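Local coordinates for protein putative sodium:solute symporter (Proteus mirabilis, PDB 5NV9) that couples the inward Na+ gradient to uptake of the sialic acid N-acetylneuraminic acid, moving one sugar with two sodium ions across the bacterial inner membrane, at residues A[63-68]-A[288-292]; A[82-86]-A[281-286]. One frame throughout, in Å; residues are numbered along the deposited sequence.

Contact 1 of 2, residues A[63-68]-A[288-292]. With SLB (N-acetyl-beta-neuraminic acid), chain D.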
ATOM      1  N   THR A  63       2.229   0.561   8.173  1.00 21.83           N
ATOM      2  CA  THR A  63       2.459  -0.712   8.842  1.00 23.68           C
ATOM      3  C   THR A  63       3.628  -0.569   9.824  1.00 24.63           C
ATOM      4  O   THR A  63       3.553  -1.040  10.985  1.00 22.48           O
ATOM      5  CB  THR A  63       2.780  -1.864   7.827  1.00 24.73           C
ATOM      6  OG1 THR A  63       1.581  -2.370   7.231  1.00 22.73           O
ATOM      7  CG2 THR A  63       3.574  -3.029   8.480  1.00 24.83           C
ATOM      8  N   PHE A  64       4.705   0.097   9.373  1.00 24.50           N
ATOM      9  CA  PHE A  64       5.978   0.074  10.120  1.00 23.35           C
ATOM     10  C   PHE A  64       5.784   0.696  11.505  1.00 25.32           C
ATOM     11  O   PHE A  64       6.272   0.137  12.499  1.00 26.95           O
ATOM     12  CB  PHE A  64       7.094   0.793   9.357  1.00 24.97           C
ATOM     13  CG  PHE A  64       8.510   0.383   9.765  1.00 23.59           C
ATOM     14  CD1 PHE A  64       9.034   0.720  11.009  1.00 22.44           C
ATOM     15  CD2 PHE A  64       9.329  -0.295   8.875  1.00 24.54           C
ATOM     16  CE1 PHE A  64      10.338   0.316  11.376  1.00 23.81           C
ATOM     17  CE2 PHE A  64      10.654  -0.677   9.209  1.00 25.00           C
ATOM     18  CZ  PHE A  64      11.166  -0.363  10.451  1.00 24.80           C
HETATM   19  N   MSE A  65       5.086   1.828  11.564  1.00 26.38           N
HETATM   20  CA  MSE A  65       4.793   2.541  12.814  1.00 28.22           C
HETATM   21  C   MSE A  65       3.541   2.088  13.529  1.00 29.04           C
HETATM   22  O   MSE A  65       3.564   2.024  14.752  1.00 36.05           O
HETATM   23  CB  MSE A  65       4.642   4.061  12.623  1.00 31.72           C
HETATM   24  CG  MSE A  65       5.773   4.807  13.359  1.00 41.03           C
HETATM   25 SE   MSE A  65       7.465   4.408  12.446  1.00 49.10          SE
HETATM   26  CE  MSE A  65       6.960   5.090  10.671  1.00 47.87           C
ATOM     27  N   SER A  66       2.443   1.812  12.804  1.00 26.86           N
ATOM     28  CA  SER A  66       1.164   1.517  13.421  1.00 26.77           C
ATOM     29  C   SER A  66       1.002   0.133  13.970  1.00 24.29           C
ATOM     30  O   SER A  66       0.284  -0.037  14.932  1.00 23.01           O
ATOM     31  CB  SER A  66       0.009   1.651  12.409  1.00 32.97           C
ATOM     32  OG  SER A  66      -0.094   2.995  12.105  1.00 39.76           O
ATOM     33  N   ILE A  67       1.560  -0.858  13.300  1.00 21.49           N
ATOM     34  CA  ILE A  67       1.304  -2.231  13.711  1.00 24.11           C
ATOM     35  C   ILE A  67       1.985  -2.470  15.069  1.00 22.89           C
ATOM     36  O   ILE A  67       1.314  -2.967  16.000  1.00 22.97           O
ATOM     37  CB  ILE A  67       1.673  -3.306  12.676  1.00 23.53           C
ATOM     38  CG1 ILE A  67       0.635  -3.442  11.537  1.00 26.90           C
ATOM     39  CG2 ILE A  67       1.859  -4.648  13.367  1.00 25.87           C
ATOM     40  CD1 ILE A  67      -0.821  -3.541  11.959  1.00 27.78           C
ATOM     41  N   PRO A  68       3.279  -2.085  15.208  1.00 22.26           N
ATOM     42  CA  PRO A  68       3.889  -2.130  16.556  1.00 23.20           C
ATOM     43  C   PRO A  68       3.108  -1.324  17.630  1.00 23.35           C
ATOM     44  O   PRO A  68       2.961  -1.811  18.758  1.00 20.49           O
ATOM     45  CB  PRO A  68       5.297  -1.553  16.338  1.00 22.37           C
ATOM     46  CG  PRO A  68       5.596  -1.897  14.894  1.00 21.86           C
ATOM     47  CD  PRO A  68       4.260  -1.752  14.174  1.00 21.76           C
ATOM     48  N   PHE A 288       6.606  -7.148  13.071  1.00 24.05           N
ATOM     49  CA  PHE A 288       6.061  -5.842  13.478  1.00 23.79           C
ATOM     50  C   PHE A 288       5.149  -5.973  14.721  1.00 22.59           C
ATOM     51  O   PHE A 288       5.200  -5.143  15.614  1.00 21.71           O
ATOM     52  CB  PHE A 288       5.414  -5.119  12.308  1.00 24.97           C
ATOM     53  CG  PHE A 288       6.413  -4.646  11.294  1.00 25.94           C
ATOM     54  CD1 PHE A 288       7.196  -3.521  11.546  1.00 28.71           C
ATOM     55  CD2 PHE A 288       6.633  -5.332  10.126  1.00 26.17           C
ATOM     56  CE1 PHE A 288       8.193  -3.112  10.646  1.00 28.11           C
ATOM     57  CE2 PHE A 288       7.633  -4.931   9.221  1.00 25.98           C
ATOM     58  CZ  PHE A 288       8.384  -3.804   9.465  1.00 24.48           C
ATOM     59  N   PHE A 289       4.345  -7.022  14.775  1.00 22.85           N
ATOM     60  CA  PHE A 289       3.544  -7.311  15.976  1.00 25.37           C
ATOM     61  C   PHE A 289       4.487  -7.630  17.125  1.00 25.69           C
ATOM     62  O   PHE A 289       4.329  -7.083  18.220  1.00 24.37           O
ATOM     63  CB  PHE A 289       2.574  -8.484  15.715  1.00 25.39           C
ATOM     64  CG  PHE A 289       1.405  -8.078  14.872  1.00 24.84           C
ATOM     65  CD1 PHE A 289       0.324  -7.453  15.464  1.00 22.24           C
ATOM     66  CD2 PHE A 289       1.419  -8.208  13.468  1.00 23.65           C
ATOM     67  CE1 PHE A 289      -0.773  -7.044  14.692  1.00 24.11           C
ATOM     68  CE2 PHE A 289       0.327  -7.758  12.700  1.00 26.50           C
ATOM     69  CZ  PHE A 289      -0.765  -7.159  13.320  1.00 22.96           C
ATOM     70  N   ALA A 290       5.466  -8.507  16.871  1.00 22.74           N
ATOM     71  CA  ALA A 290       6.384  -8.937  17.920  1.00 21.80           C
ATOM     72  C   ALA A 290       7.118  -7.766  18.507  1.00 19.73           C
ATOM     73  O   ALA A 290       7.315  -7.706  19.741  1.00 20.81           O
ATOM     74  CB  ALA A 290       7.326 -10.046  17.459  1.00 21.19           C
ATOM     75  N   ILE A 291       7.436  -6.785  17.662  1.00 17.99           N
ATOM     76  CA  ILE A 291       8.045  -5.557  18.140  1.00 19.35           C
ATOM     77  C   ILE A 291       7.207  -4.767  19.180  1.00 18.19           C
ATOM     78  O   ILE A 291       7.758  -4.353  20.214  1.00 18.11           O
ATOM     79  CB  ILE A 291       8.525  -4.641  16.987  1.00 19.44           C
ATOM     80  CG1 ILE A 291       9.763  -5.241  16.338  1.00 20.66           C
ATOM     81  CG2 ILE A 291       8.889  -3.270  17.496  1.00 21.72           C
ATOM     82  CD1 ILE A 291       9.914  -4.747  14.910  1.00 20.77           C
ATOM     83  N   GLY A 292       5.905  -4.572  18.907  1.00 19.21           N
ATOM     84  CA  GLY A 292       4.990  -3.924  19.848  1.00 19.14           C
ATOM     85  C   GLY A 292       4.838  -4.692  21.129  1.00 18.98           C
ATOM     86  O   GLY A 292       4.864  -4.126  22.187  1.00 20.00           O
TER
HETATM   87  C1  SLB D 503       0.537  -0.246   4.596  1.00 27.24           C
HETATM   88  C2  SLB D 503      -0.507  -1.302   4.355  1.00 25.15           C
HETATM   89  C3  SLB D 503      -1.695  -1.032   5.248  1.00 24.67           C
HETATM   90  C4  SLB D 503      -2.727  -2.182   5.227  1.00 25.99           C
HETATM   91  C5  SLB D 503      -1.964  -3.424   5.688  1.00 26.42           C
HETATM   92  C6  SLB D 503      -0.758  -3.675   4.757  1.00 26.08           C
HETATM   93  C7  SLB D 503       0.102  -4.888   5.134  1.00 24.20           C
HETATM   94  C8  SLB D 503       1.268  -5.057   4.195  1.00 22.85           C
HETATM   95  C9  SLB D 503       2.025  -6.356   4.468  1.00 24.83           C
HETATM   96  C10 SLB D 503      -3.078  -5.318   6.808  1.00 28.16           C
HETATM   97  C11 SLB D 503      -3.701  -6.663   6.535  1.00 31.60           C
HETATM   98  N5  SLB D 503      -2.836  -4.607   5.698  1.00 27.84           N
HETATM   99  O1A SLB D 503       1.456  -0.491   5.451  1.00 24.48           O
HETATM  100  O1B SLB D 503       0.426   0.874   3.966  1.00 29.61           O
HETATM  101  O2  SLB D 503      -0.923  -1.321   2.959  1.00 24.77           O
HETATM  102  O4  SLB D 503      -3.841  -1.916   6.147  1.00 24.67           O
HETATM  103  O6  SLB D 503       0.107  -2.542   4.758  1.00 27.94           O
HETATM  104  O7  SLB D 503       0.656  -4.733   6.444  1.00 23.82           O
HETATM  105  O8  SLB D 503       0.814  -5.040   2.847  1.00 25.09           O
HETATM  106  O9  SLB D 503       1.219  -7.530   4.195  1.00 27.58           O
HETATM  107  O10 SLB D 503      -2.767  -4.939   7.950  1.00 26.82           O
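F288 packs as a knob into a hole formed by T63, F64, I67 and P68, joining helix 61-73 to helix 267-301 in the LeuT fold of this symporter, beside the bound sialic acid. The short axes approach to 8.1 Å and cross at -49°. The aromatic pair is edge-to-face: CE1 of F288 stands over the centre of the F64 ring, 3.5 Å from CD2 of F64, with the planes at 64°. The methyl CG2 of T63 lies over one face of the F288 ring, offset toward its rim, and P68 CG sits near the ring plane at its edge. T63 thus serves two sides: with CG2 anti to the backbone N, its methyl meets F288 while OG1 accepts a hydrogen bond from O7 of the sugar at 2.7 Å. Its backbone N gives a weak bond to the sugar's carboxylate atom O1A. F64 also packs on I336 and A339 of helix 328-361, the latter a residue of the sodium site. Further along, the backbones close up, with G292 CA 3.1 Å from P68 O in a CA-H...O contact. I67 CG2 makes a CH-pi contact, 3.4 Å from the centroid of the F289 ring and 7° off its normal.

Contact 2 of 2, residues A[82-86]-A[281-286]. With SLB (N-acetyl-beta-neuraminic acid), chain D.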
ATOM      1  N   GLN A  82      -3.082 -10.308   7.436  1.00 20.10           N
ATOM      2  CA  GLN A  82      -1.954 -10.760   6.622  1.00 22.00           C
ATOM      3  C   GLN A  82      -2.174 -12.116   5.980  1.00 21.08           C
ATOM      4  O   GLN A  82      -1.839 -12.347   4.797  1.00 19.39           O
ATOM      5  CB  GLN A  82      -0.667 -10.845   7.492  1.00 22.22           C
ATOM      6  CG  GLN A  82      -0.416  -9.598   8.297  1.00 23.77           C
ATOM      7  CD  GLN A  82       0.009  -8.431   7.422  1.00 23.84           C
ATOM      8  OE1 GLN A  82       0.544  -8.616   6.333  1.00 23.77           O
ATOM      9  NE2 GLN A  82      -0.110  -7.244   7.946  1.00 25.42           N
ATOM     10  N   TYR A  83      -2.720 -13.027   6.768  1.00 23.23           N
ATOM     11  CA  TYR A  83      -2.975 -14.375   6.289  1.00 25.27           C
ATOM     12  C   TYR A  83      -4.150 -14.438   5.316  1.00 23.54           C
ATOM     13  O   TYR A  83      -4.160 -15.267   4.409  1.00 24.37           O
ATOM     14  CB  TYR A  83      -3.041 -15.366   7.487  1.00 25.80           C
ATOM     15  CG  TYR A  83      -1.670 -15.380   8.147  1.00 27.48           C
ATOM     16  CD1 TYR A  83      -0.605 -16.029   7.562  1.00 28.69           C
ATOM     17  CD2 TYR A  83      -1.408 -14.634   9.285  1.00 30.44           C
ATOM     18  CE1 TYR A  83       0.674 -15.970   8.101  1.00 29.07           C
ATOM     19  CE2 TYR A  83      -0.128 -14.574   9.835  1.00 29.64           C
ATOM     20  CZ  TYR A  83       0.906 -15.238   9.228  1.00 29.85           C
ATOM     21  OH  TYR A  83       2.160 -15.220   9.791  1.00 31.87           O
ATOM     22  N   LEU A  84      -5.100 -13.528   5.438  1.00 23.25           N
ATOM     23  CA  LEU A  84      -6.187 -13.458   4.445  1.00 23.75           C
ATOM     24  C   LEU A  84      -5.656 -12.927   3.115  1.00 21.37           C
ATOM     25  O   LEU A  84      -6.221 -13.185   2.116  1.00 23.52           O
ATOM     26  CB  LEU A  84      -7.321 -12.550   4.901  1.00 23.15           C
ATOM     27  CG  LEU A  84      -8.081 -13.096   6.109  1.00 24.80           C
ATOM     28  CD1 LEU A  84      -9.110 -12.086   6.651  1.00 24.62           C
ATOM     29  CD2 LEU A  84      -8.733 -14.421   5.773  1.00 25.44           C
ATOM     30  N   ALA A  85      -4.574 -12.174   3.149  1.00 24.89           N
ATOM     31  CA  ALA A  85      -3.965 -11.534   1.968  1.00 23.98           C
ATOM     32  C   ALA A  85      -3.217 -12.597   1.202  1.00 26.96           C
ATOM     33  O   ALA A  85      -3.079 -12.502  -0.019  1.00 29.02           O
ATOM     34  CB  ALA A  85      -3.020 -10.425   2.377  1.00 22.00           C
ATOM     35  N   ILE A  86      -2.719 -13.601   1.918  1.00 26.12           N
ATOM     36  CA  ILE A  86      -2.093 -14.734   1.258  1.00 28.07           C
ATOM     37  C   ILE A  86      -3.176 -15.681   0.741  1.00 27.18           C
ATOM     38  O   ILE A  86      -3.098 -16.129  -0.391  1.00 26.94           O
ATOM     39  CB  ILE A  86      -1.160 -15.479   2.210  1.00 29.06           C
ATOM     40  CG1 ILE A  86      -0.060 -14.544   2.680  1.00 29.59           C
ATOM     41  CG2 ILE A  86      -0.616 -16.770   1.586  1.00 27.95           C
ATOM     42  CD1 ILE A  86       0.776 -15.158   3.783  1.00 31.22           C
ATOM     43  N   VAL A 281       4.926 -11.990   3.326  1.00 21.83           N
ATOM     44  CA  VAL A 281       3.792 -11.618   4.097  1.00 21.64           C
ATOM     45  C   VAL A 281       3.582 -12.646   5.229  1.00 23.00           C
ATOM     46  O   VAL A 281       3.081 -12.315   6.305  1.00 21.12           O
ATOM     47  CB  VAL A 281       2.547 -11.459   3.187  1.00 22.20           C
ATOM     48  CG1 VAL A 281       1.312 -11.220   4.017  1.00 25.08           C
ATOM     49  CG2 VAL A 281       2.746 -10.302   2.218  1.00 22.59           C
ATOM     50  N   ALA A 282       3.934 -13.898   4.974  1.00 23.27           N
ATOM     51  CA  ALA A 282       3.812 -14.918   6.000  1.00 24.70           C
ATOM     52  C   ALA A 282       4.864 -14.775   7.136  1.00 25.48           C
ATOM     53  O   ALA A 282       4.654 -15.283   8.230  1.00 28.85           O
ATOM     54  CB  ALA A 282       3.907 -16.310   5.367  1.00 25.24           C
ATOM     55  N   ILE A 283       5.962 -14.076   6.904  1.00 26.43           N
ATOM     56  CA  ILE A 283       7.085 -14.075   7.846  1.00 30.07           C
ATOM     57  C   ILE A 283       7.341 -12.701   8.420  1.00 28.55           C
ATOM     58  O   ILE A 283       7.315 -12.507   9.640  1.00 34.16           O
ATOM     59  CB  ILE A 283       8.367 -14.584   7.185  1.00 33.31           C
ATOM     60  CG1 ILE A 283       8.177 -16.001   6.748  1.00 36.01           C
ATOM     61  CG2 ILE A 283       9.533 -14.507   8.158  1.00 39.14           C
ATOM     62  CD1 ILE A 283       7.640 -16.920   7.811  1.00 38.78           C
ATOM     63  N   ILE A 284       7.470 -11.708   7.565  1.00 26.67           N
ATOM     64  CA  ILE A 284       7.832 -10.354   8.051  1.00 24.88           C
ATOM     65  C   ILE A 284       6.864  -9.584   9.007  1.00 23.82           C
ATOM     66  O   ILE A 284       7.326  -9.116  10.038  1.00 19.19           O
ATOM     67  CB  ILE A 284       8.409  -9.518   6.891  1.00 25.68           C
ATOM     68  CG1 ILE A 284       9.696 -10.213   6.362  1.00 27.64           C
ATOM     69  CG2 ILE A 284       8.738  -8.085   7.289  1.00 25.68           C
ATOM     70  CD1 ILE A 284      10.822 -10.495   7.370  1.00 28.57           C
ATOM     71  N   PRO A 285       5.540  -9.402   8.660  1.00 26.38           N
ATOM     72  CA  PRO A 285       4.556  -8.742   9.528  1.00 24.40           C
ATOM     73  C   PRO A 285       4.532  -9.248  10.940  1.00 24.24           C
ATOM     74  O   PRO A 285       4.324  -8.455  11.872  1.00 23.87           O
ATOM     75  CB  PRO A 285       3.214  -9.055   8.832  1.00 24.29           C
ATOM     76  CG  PRO A 285       3.631  -8.976   7.402  1.00 26.29           C
ATOM     77  CD  PRO A 285       4.943  -9.705   7.361  1.00 25.82           C
ATOM     78  N   ILE A 286       4.707 -10.554  11.124  1.00 22.52           N
ATOM     79  CA  ILE A 286       4.799 -11.107  12.451  1.00 26.41           C
ATOM     80  C   ILE A 286       5.831 -10.319  13.283  1.00 26.99           C
ATOM     81  O   ILE A 286       5.623 -10.085  14.481  1.00 23.95           O
ATOM     82  CB  ILE A 286       5.295 -12.556  12.457  1.00 31.17           C
ATOM     83  CG1 ILE A 286       4.325 -13.495  11.788  1.00 38.30           C
ATOM     84  CG2 ILE A 286       5.461 -13.043  13.887  1.00 32.48           C
ATOM     85  CD1 ILE A 286       4.894 -14.907  11.651  1.00 42.07           C
TER
HETATM   86  C1  SLB D 503       0.537  -0.246   4.596  1.00 27.24           C
HETATM   87  C2  SLB D 503      -0.507  -1.302   4.355  1.00 25.15           C
HETATM   88  C3  SLB D 503      -1.695  -1.032   5.248  1.00 24.67           C
HETATM   89  C4  SLB D 503      -2.727  -2.182   5.227  1.00 25.99           C
HETATM   90  C5  SLB D 503      -1.964  -3.424   5.688  1.00 26.42           C
HETATM   91  C6  SLB D 503      -0.758  -3.675   4.757  1.00 26.08           C
HETATM   92  C7  SLB D 503       0.102  -4.888   5.134  1.00 24.20           C
HETATM   93  C8  SLB D 503       1.268  -5.057   4.195  1.00 22.85           C
HETATM   94  C9  SLB D 503       2.025  -6.356   4.468  1.00 24.83           C
HETATM   95  C10 SLB D 503      -3.078  -5.318   6.808  1.00 28.16           C
HETATM   96  C11 SLB D 503      -3.701  -6.663   6.535  1.00 31.60           C
HETATM   97  N5  SLB D 503      -2.836  -4.607   5.698  1.00 27.84           N
HETATM   98  O1A SLB D 503       1.456  -0.491   5.451  1.00 24.48           O
HETATM   99  O1B SLB D 503       0.426   0.874   3.966  1.00 29.61           O
HETATM  100  O2  SLB D 503      -0.923  -1.321   2.959  1.00 24.77           O
HETATM  101  O4  SLB D 503      -3.841  -1.916   6.147  1.00 24.67           O
HETATM  102  O6  SLB D 503       0.107  -2.542   4.758  1.00 27.94           O
HETATM  103  O7  SLB D 503       0.656  -4.733   6.444  1.00 23.82           O
HETATM  104  O8  SLB D 503       0.814  -5.040   2.847  1.00 25.09           O
HETATM  105  O9  SLB D 503       1.219  -7.530   4.195  1.00 27.58           O
HETATM  106  O10 SLB D 503      -2.767  -4.939   7.950  1.00 26.82           O
HETATM  107  O   HOH W   1       2.762 -12.339   8.866  1.00 40.05           O
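Q82 and I86 project from helix 80-87 onto V281, A282 and P285 of helix 267-301, an almost antiparallel pairing (165°) with short axes 9.6 Å apart at closest approach. V281 CG1 is the bump of this interface, received between I86 and Q82: it lies 3.8 Å from I86 CG1, the two side chains running antiparallel alongside each other, and the same methyl is near both the backbone O and OE1 of Q82. The CD1 tip of I86 rests on the small A282, touching both N and CB. The Q82 chain bends at its second torsion, which carries its amide across the P285 ring, with OE1 3.3 Å from P285 CG. From there NE2 donates to O7 of the bound sialic acid at 3.0 Å in a nearly straight bond (171°). The sugar O9 approaches Q82 OE1 to 2.5 Å, so short that the details of that bond are doubtful. V281 borders the same glycerol tail, its CG2 3.7 Å from O9. Y83 spans the interface farther out. Its OH donates to A282 O at 2.9 Å, tilted 34° from the carbonyl plane, and abuts I286 CD1. A water donates to V281 O and, weakly, to Y83 OH, bridging the two helices. Around this pair, V281 also meets F55 of helix 47-58, A85 touches N247 of helix 236-253, and I286 reaches W76 and I79 between helices 61-73 and 80-87.

Both contacts use helix 267-301, on consecutive portions: 281-286 serves contact 2 and 288-292 contact 1, their centres 13 Å apart. Their partners, helices 61-73 and 80-87, are also consecutive in the chain, so the order is 63-68, 82-86, 281-286, 288-292 and contact 2 is enclosed within the span of contact 1. The sialic acid touches both contacts, and its O7 is a shared point, bonded to T63 OG1 in one and to Q82 NE2 in the other. One long helix thus packs against two successive helices, each of which supplies a substrate-binding residue, in the outward-open state.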